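Local coordinates for translation initiation factor eIF2 assembly protein (Schizosaccharomyces pombe, PDB 4ZGP) that acts as an ATP-dependent chaperone that binds the gamma subunit of eIF2 and allows it to assemble with the alpha and beta subunits, at residues V29-F34 against T237-D242; L44-K49 against W255-N260; L116-P121 against K174-E179. All blocks are in the same frame, centred on the assembly; numbering follows the deposited sequence.

Contact 1 (V29-F34 against T237-D242); sequences VLHCQF and TFPDPD
His-31 of segment 29-34 meets the loop 237-242 through a hydrogen bond, a proline and a phenylalanine. The polar link runs from ND1 of His-31 to OD2 of Asp-240, 2.8 Å long and fairly straight, with 162° at the hydrogen. The oxygen lies almost in the imidazole plane and is met on its syn side, but 30° out of the carboxylate plane. The negative charge would probably favour protonation of the imidazole.

Over one face of that ring sits Pro-239, whose CG lies 3.6 Å from the centroid of the His-31 ring in a CH-pi contact. A flat imidazole suits this place because it offers a donor at its edge and a pi face to the proline together. Replacing the ring with an alanine would probably leave the Asp-240 carboxylate without its N-H partner and Pro-239 CG without the face it rests on.

The aromatic part belongs to Phe-238. With CG anti to the backbone N (chi1 -168°), its ring swings toward segment 29-34 and turns its edge to the carbonyl O of His-31, 3.4 Å from CE1 of Phe-238. SG of Cys-32 also meets the ring edge, 3.9 Å from CZ of Phe-238, a sulfur-aromatic contact.

Cys-32 and Phe-238 both lean on Ile-259 of strand 253-261, while Lys-201 binds the carbonyls of Phe-238 and Asp-240. The contact thus joins helix 26-31 to the loop between helix 221-233 and strand 243-250.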
loop_
_atom_site.group_PDB
_atom_site.type_symbol
_atom_site.label_atom_id
_atom_site.label_comp_id
_atom_site.label_asym_id
_atom_site.label_seq_id
_atom_site.Cartn_x
_atom_site.Cartn_y
_atom_site.Cartn_z
ATOM N N VAL A 29 2.696 -9.592 -8.945
ATOM C CA VAL A 29 2.481 -8.142 -9.013
ATOM C C VAL A 29 0.999 -7.817 -9.269
ATOM O O VAL A 29 0.410 -6.943 -8.608
ATOM C CB VAL A 29 3.390 -7.499 -10.107
ATOM C CG1 VAL A 29 3.004 -6.058 -10.363
ATOM C CG2 VAL A 29 4.851 -7.588 -9.684
ATOM N N LEU A 30 0.393 -8.539 -10.196
ATOM C CA LEU A 30 -1.029 -8.362 -10.496
ATOM C C LEU A 30 -1.928 -8.635 -9.289
ATOM O O LEU A 30 -2.947 -7.960 -9.109
ATOM C CB LEU A 30 -1.466 -9.275 -11.659
ATOM C CG LEU A 30 -1.017 -8.903 -13.076
ATOM C CD1 LEU A 30 -1.420 -10.006 -14.052
ATOM C CD2 LEU A 30 -1.611 -7.562 -13.495
ATOM N N HIS A 31 -1.579 -9.640 -8.479
ATOM C CA HIS A 31 -2.400 -9.997 -7.328
ATOM C C HIS A 31 -2.399 -8.922 -6.240
ATOM O O HIS A 31 -3.299 -8.895 -5.393
ATOM C CB HIS A 31 -1.927 -11.329 -6.720
ATOM C CG HIS A 31 -2.133 -12.496 -7.633
ATOM N ND1 HIS A 31 -1.439 -13.680 -7.502
ATOM C CD2 HIS A 31 -2.929 -12.644 -8.718
ATOM C CE1 HIS A 31 -1.823 -14.520 -8.450
ATOM N NE2 HIS A 31 -2.724 -13.914 -9.203
ATOM N N CYS A 32 -1.384 -8.063 -6.261
ATOM C CA CYS A 32 -1.236 -7.024 -5.247
ATOM C C CYS A 32 -1.845 -5.691 -5.655
ATOM O O CYS A 32 -1.764 -4.727 -4.882
ATOM C CB CYS A 32 0.251 -6.813 -4.907
ATOM S SG CYS A 32 0.844 -8.163 -3.862
ATOM N N GLN A 33 -2.424 -5.612 -6.849
ATOM C CA GLN A 33 -3.129 -4.382 -7.218
ATOM C C GLN A 33 -4.246 -4.118 -6.231
ATOM O O GLN A 33 -4.922 -5.051 -5.793
ATOM C CB GLN A 33 -3.735 -4.475 -8.620
ATOM C CG GLN A 33 -2.797 -4.695 -9.784
ATOM C CD GLN A 33 -3.602 -4.998 -11.055
ATOM O OE1 GLN A 33 -3.887 -4.106 -11.837
ATOM N NE2 GLN A 33 -3.998 -6.255 -11.223
ATOM N N PHE A 34 -4.475 -2.846 -5.898
ATOM C CA PHE A 34 -5.518 -2.502 -4.933
ATOM C C PHE A 34 -6.877 -3.114 -5.303
ATOM O O PHE A 34 -7.551 -3.707 -4.467
ATOM C CB PHE A 34 -5.664 -0.970 -4.822
ATOM C CG PHE A 34 -6.499 -0.540 -3.670
ATOM C CD1 PHE A 34 -5.916 -0.298 -2.429
ATOM C CD2 PHE A 34 -7.864 -0.361 -3.820
ATOM C CE1 PHE A 34 -6.687 0.096 -1.355
ATOM C CE2 PHE A 34 -8.642 0.025 -2.744
ATOM C CZ PHE A 34 -8.064 0.253 -1.518
ATOM N N THR A 237 -7.976 -16.008 1.297
ATOM C CA THR A 237 -8.310 -15.966 -0.133
ATOM C C THR A 237 -7.209 -15.319 -0.966
ATOM O O THR A 237 -7.290 -15.303 -2.194
ATOM C CB THR A 237 -9.621 -15.193 -0.381
ATOM O OG1 THR A 237 -9.578 -13.978 0.378
ATOM C CG2 THR A 237 -10.801 -16.013 0.087
ATOM N N PHE A 238 -6.183 -14.762 -0.317
ATOM C CA PHE A 238 -5.109 -14.178 -1.093
ATOM C C PHE A 238 -4.384 -15.337 -1.801
ATOM O O PHE A 238 -4.106 -16.354 -1.177
ATOM C CB PHE A 238 -4.135 -13.348 -0.228
ATOM C CG PHE A 238 -3.211 -12.531 -1.057
ATOM C CD1 PHE A 238 -3.694 -11.412 -1.725
ATOM C CD2 PHE A 238 -1.898 -12.925 -1.266
ATOM C CE1 PHE A 238 -2.860 -10.667 -2.548
ATOM C CE2 PHE A 238 -1.063 -12.184 -2.082
ATOM C CZ PHE A 238 -1.545 -11.051 -2.722
ATOM N N PRO A 239 -4.105 -15.188 -3.110
ATOM C CA PRO A 239 -3.777 -16.377 -3.909
ATOM C C PRO A 239 -2.323 -16.840 -3.843
ATOM O O PRO A 239 -2.059 -17.958 -4.295
ATOM C CB PRO A 239 -4.131 -15.948 -5.342
ATOM C CG PRO A 239 -4.083 -14.485 -5.344
ATOM C CD PRO A 239 -4.521 -14.056 -3.957
ATOM N N ASP A 240 -1.418 -16.030 -3.301
ATOM C CA ASP A 240 0.004 -16.416 -3.238
ATOM C C ASP A 240 0.424 -16.833 -1.822
ATOM O O ASP A 240 -0.123 -16.344 -0.852
ATOM C CB ASP A 240 0.875 -15.266 -3.731
ATOM C CG ASP A 240 0.542 -14.859 -5.154
ATOM O OD1 ASP A 240 0.337 -15.766 -5.985
ATOM O OD2 ASP A 240 0.499 -13.644 -5.440
ATOM N N PRO A 241 1.399 -17.763 -1.707
ATOM C CA PRO A 241 1.841 -18.238 -0.395
ATOM C C PRO A 241 2.727 -17.244 0.356
ATOM O O PRO A 241 2.764 -17.285 1.595
ATOM C CB PRO A 241 2.640 -19.502 -0.744
ATOM C CG PRO A 241 3.226 -19.204 -2.086
ATOM C CD PRO A 241 2.125 -18.426 -2.811
ATOM N N ASP A 242 3.450 -16.407 -0.380
ATOM C CA ASP A 242 4.342 -15.422 0.225
ATOM C C ASP A 242 3.919 -13.999 -0.154
ATOM O O ASP A 242 3.729 -13.697 -1.334
ATOM C CB ASP A 242 5.788 -15.621 -0.224
ATOM C CG ASP A 242 6.225 -17.092 -0.240
ATOM O OD1 ASP A 242 5.709 -17.916 0.539
ATOM O OD2 ASP A 242 7.126 -17.405 -1.043
#

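Contact 2 (L44-K49 against W255-N260); sequences LTPKAK and WLIDIN. With ADP (adenosine-5'-diphosphate), chain C.
Leu-44 and Leu-256 are joined through the backbone, N of Leu-256 donating to O of Leu-44 over 2.9 Å, and the two segments approach closest at Thr-45, whose CA is 4.8 Å from CA of Leu-256.

The Thr-45 hydroxyl adds a second link, OG1 donating to the carbonyl O of Leu-256 at 2.8 Å. A chi1 of -172° turns OG1 away from the Thr-45 nitrogen and across to the strand, and it approaches 31° out of the carbonyl plane. Threonine suits the place: its hydroxyl supplies a donor where the chain is about to enter Pro-46, whose nitrogen has no hydrogen.

Pro-46 makes the apolar contacts: its CG touches both CE3 of Trp-255, at 4.0 Å, and CD1 of Ile-257, at 3.9 Å. The other branch of Ile-257 faces the nucleotide, with CG2 3.4 Å from O1A of ADP. Farther along, OD2 of Asp-258 comes within 2.6 Å of O1B of ADP, and OD1 of Asp-258 forms a salt bridge with Lys-115; Asp-258 and Asn-260 are also inferred magnesium ligands.

A classic beta bulge sets Ile-257 and Asp-258 together opposite Asp-246 of strand 243-250. The Leu-44 and Thr-45 hydrogen bonds and the Pro-46 contacts tie strand 253-261, at one border of the five-stranded sheet, to the approach to strand 48-51 of the three-stranded sheet, with helix 34-40 packed against Thr-45 and Asp-258.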
loop_
_atom_site.group_PDB
_atom_site.type_symbol
_atom_site.label_atom_id
_atom_site.label_comp_id
_atom_site.label_asym_id
_atom_site.label_seq_id
_atom_site.Cartn_x
_atom_site.Cartn_y
_atom_site.Cartn_z
ATOM N N LEU A 44 -12.332 -5.821 5.931
ATOM C CA LEU A 44 -11.166 -5.740 6.825
ATOM C C LEU A 44 -10.358 -4.463 6.654
ATOM O O LEU A 44 -9.414 -4.213 7.399
ATOM C CB LEU A 44 -10.240 -6.944 6.581
ATOM C CG LEU A 44 -10.904 -8.324 6.524
ATOM C CD1 LEU A 44 -9.910 -9.347 5.982
ATOM C CD2 LEU A 44 -11.385 -8.753 7.893
ATOM N N THR A 45 -10.739 -3.641 5.689
ATOM C CA THR A 45 -9.869 -2.575 5.219
ATOM C C THR A 45 -10.662 -1.276 5.184
ATOM O O THR A 45 -11.882 -1.293 4.992
ATOM C CB THR A 45 -9.270 -2.926 3.811
ATOM O OG1 THR A 45 -8.274 -1.969 3.426
ATOM C CG2 THR A 45 -10.356 -2.946 2.776
ATOM N N PRO A 46 -9.991 -0.150 5.419
ATOM C CA PRO A 46 -10.763 1.100 5.451
ATOM C C PRO A 46 -11.424 1.410 4.118
ATOM O O PRO A 46 -10.930 1.044 3.046
ATOM C CB PRO A 46 -9.710 2.147 5.808
ATOM C CG PRO A 46 -8.649 1.366 6.571
ATOM C CD PRO A 46 -8.587 0.063 5.811
ATOM N N LYS A 47 -12.574 2.078 4.190
ATOM C CA LYS A 47 -13.368 2.325 2.994
ATOM C C LYS A 47 -12.591 3.041 1.889
ATOM O O LYS A 47 -11.759 3.921 2.151
ATOM C CB LYS A 47 -14.618 3.143 3.359
ATOM C CG LYS A 47 -15.600 3.310 2.213
ATOM C CD LYS A 47 -16.860 4.058 2.670
ATOM C CE LYS A 47 -17.923 4.096 1.571
ATOM N NZ LYS A 47 -18.907 5.198 1.795
ATOM N N ALA A 48 -12.879 2.669 0.652
ATOM C CA ALA A 48 -12.196 3.253 -0.495
ATOM C C ALA A 48 -13.068 3.194 -1.732
ATOM O O ALA A 48 -13.992 2.377 -1.813
ATOM C CB ALA A 48 -10.842 2.530 -0.753
ATOM N N LYS A 49 -12.796 4.079 -2.687
ATOM C CA LYS A 49 -13.434 4.015 -3.999
ATOM C C LYS A 49 -12.377 3.802 -5.045
ATOM O O LYS A 49 -11.271 4.342 -4.949
ATOM C CB LYS A 49 -14.215 5.299 -4.325
ATOM C CG LYS A 49 -15.344 5.605 -3.360
ATOM C CD LYS A 49 -16.576 4.766 -3.657
ATOM C CE LYS A 49 -17.737 5.132 -2.739
ATOM N NZ LYS A 49 -18.974 4.356 -3.058
ATOM N N TRP A 255 -6.796 -3.347 11.116
ATOM C CA TRP A 255 -7.250 -2.981 9.792
ATOM C C TRP A 255 -6.186 -3.332 8.781
ATOM O O TRP A 255 -5.046 -2.921 8.935
ATOM C CB TRP A 255 -7.518 -1.483 9.702
ATOM C CG TRP A 255 -8.561 -1.026 10.626
ATOM C CD1 TRP A 255 -8.415 -0.722 11.953
ATOM C CD2 TRP A 255 -9.934 -0.811 10.308
ATOM N NE1 TRP A 255 -9.625 -0.345 12.483
ATOM C CE2 TRP A 255 -10.572 -0.374 11.490
ATOM C CE3 TRP A 255 -10.689 -0.937 9.132
ATOM C CZ2 TRP A 255 -11.936 -0.067 11.533
ATOM C CZ3 TRP A 255 -12.041 -0.626 9.176
ATOM C CH2 TRP A 255 -12.651 -0.200 10.371
ATOM N N LEU A 256 -6.563 -4.039 7.726
ATOM C CA LEU A 256 -5.637 -4.257 6.613
ATOM C C LEU A 256 -5.410 -2.962 5.842
ATOM O O LEU A 256 -6.361 -2.329 5.416
ATOM C CB LEU A 256 -6.194 -5.344 5.681
ATOM C CG LEU A 256 -5.380 -5.625 4.420
ATOM C CD1 LEU A 256 -4.052 -6.316 4.784
ATOM C CD2 LEU A 256 -6.182 -6.517 3.467
ATOM N N ILE A 257 -4.160 -2.560 5.640
ATOM C CA ILE A 257 -3.891 -1.302 4.944
ATOM C C ILE A 257 -3.362 -1.522 3.531
ATOM O O ILE A 257 -3.725 -0.803 2.601
ATOM C CB ILE A 257 -2.892 -0.429 5.751
ATOM C CG1 ILE A 257 -3.483 -0.106 7.128
ATOM C CG2 ILE A 257 -2.518 0.842 4.994
ATOM C CD1 ILE A 257 -4.793 0.704 7.063
ATOM N N ASP A 258 -2.520 -2.540 3.344
ATOM C CA ASP A 258 -1.971 -2.767 2.013
ATOM C C ASP A 258 -1.432 -4.186 1.939
ATOM O O ASP A 258 -1.197 -4.813 2.966
ATOM C CB ASP A 258 -0.856 -1.756 1.699
ATOM C CG ASP A 258 -0.596 -1.596 0.193
ATOM O OD1 ASP A 258 -1.371 -2.090 -0.649
ATOM O OD2 ASP A 258 0.397 -0.941 -0.152
ATOM N N ILE A 259 -1.271 -4.672 0.718
ATOM C CA ILE A 259 -0.636 -5.967 0.476
ATOM C C ILE A 259 0.400 -5.733 -0.624
ATOM O O ILE A 259 0.112 -5.109 -1.643
ATOM C CB ILE A 259 -1.661 -7.080 0.075
ATOM C CG1 ILE A 259 -2.689 -7.322 1.198
ATOM C CG2 ILE A 259 -0.916 -8.410 -0.222
ATOM C CD1 ILE A 259 -3.687 -8.445 0.929
ATOM N N ASN A 260 1.619 -6.222 -0.413
ATOM C CA ASN A 260 2.711 -6.023 -1.351
ATOM C C ASN A 260 3.450 -7.332 -1.641
ATOM O O ASN A 260 3.332 -8.264 -0.867
ATOM C CB ASN A 260 3.696 -5.013 -0.789
ATOM C CG ASN A 260 3.146 -3.614 -0.815
ATOM O OD1 ASN A 260 2.925 -3.059 -1.880
ATOM N ND2 ASN A 260 2.923 -3.041 0.353
HETATM P PB ADP C . 2.500 1.687 1.115
HETATM O O1B ADP C . 2.118 0.243 1.401
HETATM O O2B ADP C . 2.802 1.965 -0.347
HETATM O O3B ADP C . 3.481 2.205 2.146
HETATM P PA ADP C . 0.039 2.428 2.454
HETATM O O1A ADP C . 0.380 1.219 3.290
HETATM O O2A ADP C . -1.313 2.603 1.782
HETATM O O3A ADP C . 1.155 2.585 1.295
HETATM O "O5'" ADP C . 0.276 3.709 3.392
HETATM C "C5'" ADP C . 1.433 4.538 3.288
HETATM C "C4'" ADP C . 1.373 5.441 4.508
HETATM O "O4'" ADP C . 0.366 6.435 4.309
HETATM C "C3'" ADP C . 0.959 4.649 5.737
HETATM O "O3'" ADP C . 2.094 4.323 6.546
HETATM C "C2'" ADP C . -0.012 5.544 6.478
HETATM O "O2'" ADP C . 0.632 6.212 7.567
HETATM C "C1'" ADP C . -0.464 6.576 5.467
HETATM N N9 ADP C . -1.865 6.255 5.098
HETATM C C8 ADP C . -2.243 5.267 4.257
HETATM N N7 ADP C . -3.598 5.231 4.131
HETATM C C5 ADP C . -4.107 6.216 4.905
HETATM C C6 ADP C . -5.461 6.730 5.217
HETATM N N6 ADP C . -6.548 6.146 4.649
HETATM N N1 ADP C . -5.566 7.781 6.074
HETATM C C2 ADP C . -4.465 8.348 6.615
HETATM N N3 ADP C . -3.203 7.934 6.375
HETATM C C4 ADP C . -2.961 6.889 5.539
#

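Contact 3 (L116-P121 against K174-E179); sequences LNWSTP and KDFSFE. With ADP (adenosine-5'-diphosphate), chain C.
Asn-117 and Trp-118 brace the nucleotide-binding loop of this ATP-grasp fold, the segment 116-121 that leaves strand 112-115, against the chain leading into strand 180-184. Asn-117 does most of the work with both ends of its amide. OD1 of Asn-117 accepts the backbone N-H of Glu-179 at 3.0 Å, while ND2 of Asn-117 donates to the carbonyl O of Ser-177, also at 3.0 Å. That carbonyl lies only 5° out of the amide plane, and together the two bonds fix the rotation of the amide, a task for which asparagine, with donor and acceptor side by side, is well suited. A second bond from ND2 reaches OE1 of Gln-33.

The amide is also stacked on the Glu-179 carboxylate, their planes 12° apart, with ND2 of Asn-117 3.5 Å from CD of Glu-179. Lys-52 and Ser-35 hold OE1 of this carboxylate, and the lysine probably offsets its charge.

The aromatic groups extend the contact. Phe-176 and Trp-118 meet at their margins with neither ring over the other's face, planes 10° apart and CH2 of Trp-118 3.5 Å from CE1 of Phe-176. The other end of the indole is anchored by NE1, which donates to the carbonyl O of Val-29. Within 174-179, Phe-176 points its CE2 over the centre of the Phe-178 ring.

At the far end of 116-121 the loop reaches the nucleotide, where OG1 of Thr-120 lies 2.8 Å from O2A of the ADP alpha-phosphate.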
loop_
_atom_site.group_PDB
_atom_site.type_symbol
_atom_site.label_atom_id
_atom_site.label_comp_id
_atom_site.label_asym_id
_atom_site.label_seq_id
_atom_site.Cartn_x
_atom_site.Cartn_y
_atom_site.Cartn_z
ATOM N N LEU A 116 -2.279 4.817 -6.871
ATOM C CA LEU A 116 -2.629 4.045 -8.059
ATOM C C LEU A 116 -2.640 2.575 -7.649
ATOM O O LEU A 116 -2.952 2.263 -6.498
ATOM C CB LEU A 116 -1.689 4.317 -9.234
ATOM C CG LEU A 116 -1.591 5.781 -9.695
ATOM C CD1 LEU A 116 -0.828 5.883 -10.999
ATOM C CD2 LEU A 116 -2.967 6.460 -9.816
ATOM N N ASN A 117 -2.343 1.672 -8.581
ATOM C CA ASN A 117 -2.605 0.270 -8.311
ATOM C C ASN A 117 -1.810 -0.256 -7.131
ATOM O O ASN A 117 -2.302 -1.118 -6.409
ATOM C CB ASN A 117 -2.309 -0.609 -9.535
ATOM C CG ASN A 117 -3.027 -0.137 -10.813
ATOM O OD1 ASN A 117 -2.988 1.048 -11.167
ATOM N ND2 ASN A 117 -3.666 -1.075 -11.515
ATOM N N TRP A 118 -0.588 0.233 -6.937
ATOM C CA TRP A 118 0.233 -0.348 -5.862
ATOM C C TRP A 118 0.728 0.644 -4.819
ATOM O O TRP A 118 0.703 0.327 -3.631
ATOM C CB TRP A 118 1.461 -1.081 -6.416
ATOM C CG TRP A 118 1.126 -2.165 -7.387
ATOM C CD1 TRP A 118 0.817 -3.474 -7.102
ATOM C CD2 TRP A 118 1.050 -2.030 -8.801
ATOM N NE1 TRP A 118 0.548 -4.157 -8.271
ATOM C CE2 TRP A 118 0.704 -3.297 -9.330
ATOM C CE3 TRP A 118 1.260 -0.960 -9.685
ATOM C CZ2 TRP A 118 0.542 -3.515 -10.691
ATOM C CZ3 TRP A 118 1.107 -1.179 -11.035
ATOM C CH2 TRP A 118 0.750 -2.452 -11.529
ATOM N N SER A 119 1.180 1.821 -5.250
ATOM C CA SER A 119 1.969 2.684 -4.373
ATOM C C SER A 119 1.252 3.965 -3.924
ATOM O O SER A 119 0.713 4.709 -4.735
ATOM C CB SER A 119 3.281 3.061 -5.067
ATOM O OG SER A 119 3.943 1.910 -5.559
ATOM N N THR A 120 1.253 4.181 -2.621
ATOM C CA THR A 120 0.758 5.418 -2.005
ATOM C C THR A 120 1.878 6.456 -2.076
ATOM O O THR A 120 3.026 6.127 -1.790
ATOM C CB THR A 120 0.308 5.147 -0.540
ATOM O OG1 THR A 120 -0.676 4.097 -0.535
ATOM C CG2 THR A 120 -0.275 6.381 0.129
ATOM N N PRO A 121 1.552 7.705 -2.470
ATOM C CA PRO A 121 2.556 8.761 -2.663
ATOM C C PRO A 121 3.054 9.334 -1.340
ATOM O O PRO A 121 3.024 10.544 -1.090
ATOM C CB PRO A 121 1.796 9.810 -3.496
ATOM C CG PRO A 121 0.376 9.653 -3.095
ATOM C CD PRO A 121 0.207 8.153 -2.882
ATOM N N LYS A 174 -1.634 -8.093 -20.816
ATOM C CA LYS A 174 -2.987 -8.112 -21.366
ATOM C C LYS A 174 -4.035 -8.000 -20.267
ATOM O O LYS A 174 -3.877 -8.579 -19.191
ATOM C CB LYS A 174 -3.213 -9.404 -22.165
ATOM C CG LYS A 174 -1.932 -10.187 -22.516
ATOM C CD LYS A 174 -1.441 -11.114 -21.381
ATOM C CE LYS A 174 0.028 -10.839 -21.030
ATOM N NZ LYS A 174 0.884 -12.066 -21.029
ATOM N N ASP A 175 -5.099 -7.253 -20.547
ATOM C CA ASP A 175 -6.230 -7.094 -19.625
ATOM C C ASP A 175 -5.832 -6.419 -18.305
ATOM O O ASP A 175 -6.490 -6.587 -17.279
ATOM C CB ASP A 175 -6.890 -8.449 -19.342
ATOM C CG ASP A 175 -7.265 -9.197 -20.619
ATOM O OD1 ASP A 175 -7.237 -8.577 -21.708
ATOM O OD2 ASP A 175 -7.591 -10.401 -20.535
ATOM N N PHE A 176 -4.748 -5.657 -18.346
ATOM C CA PHE A 176 -4.347 -4.839 -17.209
ATOM C C PHE A 176 -4.827 -3.416 -17.444
ATOM O O PHE A 176 -4.886 -2.970 -18.581
ATOM C CB PHE A 176 -2.827 -4.871 -17.030
ATOM C CG PHE A 176 -2.297 -3.783 -16.142
ATOM C CD1 PHE A 176 -2.284 -3.939 -14.760
ATOM C CD2 PHE A 176 -1.790 -2.607 -16.688
ATOM C CE1 PHE A 176 -1.784 -2.931 -13.940
ATOM C CE2 PHE A 176 -1.299 -1.595 -15.874
ATOM C CZ PHE A 176 -1.292 -1.758 -14.501
ATOM N N SER A 177 -5.189 -2.704 -16.386
ATOM C CA SER A 177 -5.410 -1.266 -16.520
ATOM C C SER A 177 -4.948 -0.538 -15.257
ATOM O O SER A 177 -5.030 -1.090 -14.162
ATOM C CB SER A 177 -6.886 -0.959 -16.794
ATOM O OG SER A 177 -7.701 -1.242 -15.670
ATOM N N PHE A 178 -4.483 0.700 -15.406
ATOM C CA PHE A 178 -4.196 1.521 -14.243
ATOM C C PHE A 178 -5.514 1.946 -13.590
ATOM O O PHE A 178 -6.560 2.013 -14.245
ATOM C CB PHE A 178 -3.350 2.739 -14.634
ATOM C CG PHE A 178 -1.948 2.394 -15.023
ATOM C CD1 PHE A 178 -1.020 2.027 -14.058
ATOM C CD2 PHE A 178 -1.551 2.430 -16.346
ATOM C CE1 PHE A 178 0.273 1.699 -14.406
ATOM C CE2 PHE A 178 -0.246 2.118 -16.708
ATOM C CZ PHE A 178 0.668 1.743 -15.731
ATOM N N GLU A 179 -5.471 2.205 -12.289
ATOM C CA GLU A 179 -6.669 2.545 -11.537
ATOM C C GLU A 179 -6.324 3.680 -10.601
ATOM O O GLU A 179 -5.190 3.781 -10.138
ATOM C CB GLU A 179 -7.193 1.329 -10.760
ATOM C CG GLU A 179 -6.144 0.760 -9.810
ATOM C CD GLU A 179 -6.411 -0.677 -9.412
ATOM O OE1 GLU A 179 -6.935 -1.437 -10.246
ATOM O OE2 GLU A 179 -6.078 -1.047 -8.268
HETATM P PB ADP C . 2.500 1.687 1.115
HETATM O O1B ADP C . 2.118 0.243 1.401
HETATM O O2B ADP C . 2.802 1.965 -0.347
HETATM O O3B ADP C . 3.481 2.205 2.146
HETATM P PA ADP C . 0.039 2.428 2.454
HETATM O O1A ADP C . 0.380 1.219 3.290
HETATM O O2A ADP C . -1.313 2.603 1.782
HETATM O O3A ADP C . 1.155 2.585 1.295
HETATM O "O5'" ADP C . 0.276 3.709 3.392
HETATM C "C5'" ADP C . 1.433 4.538 3.288
HETATM C "C4'" ADP C . 1.373 5.441 4.508
HETATM O "O4'" ADP C . 0.366 6.435 4.309
HETATM C "C3'" ADP C . 0.959 4.649 5.737
HETATM O "O3'" ADP C . 2.094 4.323 6.546
HETATM C "C2'" ADP C . -0.012 5.544 6.478
HETATM O "O2'" ADP C . 0.632 6.212 7.567
HETATM C "C1'" ADP C . -0.464 6.576 5.467
HETATM N N9 ADP C . -1.865 6.255 5.098
HETATM C C8 ADP C . -2.243 5.267 4.257
HETATM N N7 ADP C . -3.598 5.231 4.131
HETATM C C5 ADP C . -4.107 6.216 4.905
HETATM C C6 ADP C . -5.461 6.730 5.217
HETATM N N6 ADP C . -6.548 6.146 4.649
HETATM N N1 ADP C . -5.566 7.781 6.074
HETATM C C2 ADP C . -4.465 8.348 6.615
HETATM N N3 ADP C . -3.203 7.934 6.375
HETATM C C4 ADP C . -2.961 6.889 5.539
#

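Overall arrangement
All three contacts are partly buried; contact 1 has the most exposed edge, at Pro-239, whereas contact 3 buries its asparagine and tryptophan. Contacts 2 and 3 both reach ADP, one from strand 253-261 and the other from the loop after strand 112-115, while contact 1 stands back from the nucleotide. Their chemistry differs accordingly: a histidine-carboxylate bond near the surface, a backbone link with a threonine and proline between the two sheets, and a buried amide beside aromatic rings. Segment 29-34 joins them, since Cys-32 packs on Asn-260 of contact 2 and the backbone N of Phe-34 meets O of Asn-117 in contact 3.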